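Local coordinates for uncharacterized protein DUF1285 (Shewanella baltica, PDB 2RA9), which is of unknown function but, as a member of the DUF1285 family with its repeated structural motifs, is possibly involved in signal transduction, at residues V95-S98 with I99-H103. Sequence-based numbering, arbitrary orientation.
Sequences VSTS and IGTLH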
loop_
_atom_site.group_PDB
_atom_site.type_symbol
_atom_site.label_atom_id
_atom_site.label_comp_id
_atom_site.label_asym_id
_atom_site.label_seq_id
_atom_site.Cartn_x
_atom_site.Cartn_y
_atom_site.Cartn_z
ATOM N N VAL A 95 1.240 -9.976 -1.043
ATOM C CA VAL A 95 0.432 -9.287 -0.021
ATOM C C VAL A 95 -0.860 -8.822 -0.599
ATOM O O VAL A 95 -0.945 -8.552 -1.813
ATOM C CB VAL A 95 1.165 -8.117 0.670
ATOM C CG1 VAL A 95 2.582 -8.574 1.138
ATOM C CG2 VAL A 95 1.278 -6.858 -0.270
ATOM N N SER A 96 -1.857 -8.710 0.261
ATOM C CA SER A 96 -3.119 -8.125 -0.137
ATOM C C SER A 96 -3.518 -7.038 0.845
ATOM O O SER A 96 -3.031 -6.988 1.980
ATOM C CB SER A 96 -4.194 -9.192 -0.300
ATOM O OG SER A 96 -4.533 -9.753 0.929
ATOM N N THR A 97 -4.388 -6.151 0.395
ATOM C CA THR A 97 -4.642 -4.919 1.111
ATOM C C THR A 97 -6.119 -4.800 1.529
ATOM O O THR A 97 -7.001 -5.547 1.071
ATOM C CB THR A 97 -4.272 -3.700 0.262
ATOM O OG1 THR A 97 -5.188 -3.600 -0.818
ATOM C CG2 THR A 97 -2.854 -3.806 -0.257
ATOM N N SER A 98 -6.428 -3.794 2.329
ATOM C CA SER A 98 -7.786 -3.614 2.842
ATOM C C SER A 98 -8.806 -3.261 1.777
ATOM O O SER A 98 -9.992 -3.458 1.984
ATOM C CB SER A 98 -7.810 -2.533 3.896
ATOM O OG SER A 98 -7.480 -1.258 3.353
ATOM N N ILE A 99 -8.351 -2.718 0.649
ATOM C CA ILE A 99 -9.225 -2.423 -0.504
ATOM C C ILE A 99 -9.232 -3.557 -1.567
ATOM O O ILE A 99 -9.867 -3.454 -2.607
ATOM C CB ILE A 99 -8.897 -1.079 -1.136
ATOM C CG1 ILE A 99 -7.496 -1.046 -1.719
ATOM C CG2 ILE A 99 -9.175 0.042 -0.121
ATOM C CD1 ILE A 99 -7.213 0.126 -2.676
ATOM N N GLY A 100 -8.551 -4.657 -1.264
ATOM C CA GLY A 100 -8.580 -5.829 -2.109
ATOM C C GLY A 100 -7.541 -5.867 -3.207
ATOM O O GLY A 100 -7.679 -6.687 -4.102
ATOM N N THR A 101 -6.466 -5.066 -3.125
ATOM C CA THR A 101 -5.407 -5.155 -4.126
ATOM C C THR A 101 -4.430 -6.248 -3.738
ATOM O O THR A 101 -4.274 -6.551 -2.551
ATOM C CB THR A 101 -4.664 -3.810 -4.362
ATOM O OG1 THR A 101 -4.060 -3.329 -3.163
ATOM C CG2 THR A 101 -5.613 -2.728 -4.883
ATOM N N LEU A 102 -3.804 -6.853 -4.755
ATOM C CA LEU A 102 -2.842 -7.919 -4.596
ATOM C C LEU A 102 -1.514 -7.508 -5.214
ATOM O O LEU A 102 -1.471 -6.989 -6.330
ATOM C CB LEU A 102 -3.359 -9.156 -5.330
ATOM C CG LEU A 102 -2.490 -10.416 -5.325
ATOM C CD1 LEU A 102 -2.278 -10.963 -3.937
ATOM C CD2 LEU A 102 -3.113 -11.485 -6.286
ATOM N N HIS A 103 -0.418 -7.786 -4.510
ATOM C CA HIS A 103 0.911 -7.377 -4.917
ATOM C C HIS A 103 1.873 -8.545 -4.766
ATOM O O HIS A 103 1.807 -9.289 -3.786
ATOM C CB HIS A 103 1.367 -6.180 -4.076
ATOM C CG HIS A 103 0.351 -5.077 -4.011
ATOM N ND1 HIS A 103 0.355 -4.006 -4.879
ATOM C CD2 HIS A 103 -0.741 -4.909 -3.224
ATOM C CE1 HIS A 103 -0.701 -3.238 -4.637
ATOM N NE2 HIS A 103 -1.395 -3.769 -3.651
#
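T97 and T101 both set OG1 between the backbone N and the carbonyl carbon (chi1 69° and 59°), which brings their hydroxyls within bonding distance of each other across the end of a beta hairpin formed by strands 93-97 and 102-106. The two OG1 atoms lie 2.6 Å apart in a short hydrogen bond, and T101 OG1 is also bonded to H103 NE2 at 2.7 Å. Threonine suits T97 because its hydroxyl bonds while its methyl packs: CG2 rests 3.7 Å from H103 NE2, approaching the imidazole obliquely. The T101 side chain also touches L79 and, on helix 44-51, K48 and A51. The other ring nitrogen, ND1, is hydrogen-bonded to E123, so both ring nitrogens are engaged and the imidazole's rotation is fixed. With an alanine in place of T97, T101 OG1 would probably lose one of its two hydrogen-bond partners and the ring the methyl beside it. The chain reverses through a type I turn from T97 to G100; at phi 89° a side chain on G100 would jam against the preceding carbonyl oxygen, hence glycine. The I99 side chain packs on A47 and A51 of helix 44-51, joining the hairpin end to that helix. Further along, V95 and H103 form an antiparallel hydrogen-bonded pair, and beta-branched V95 lays CG2 3.9 Å from H103 CB. The turn itself is closed by G100 N, which reaches T97 O at 2.9 Å.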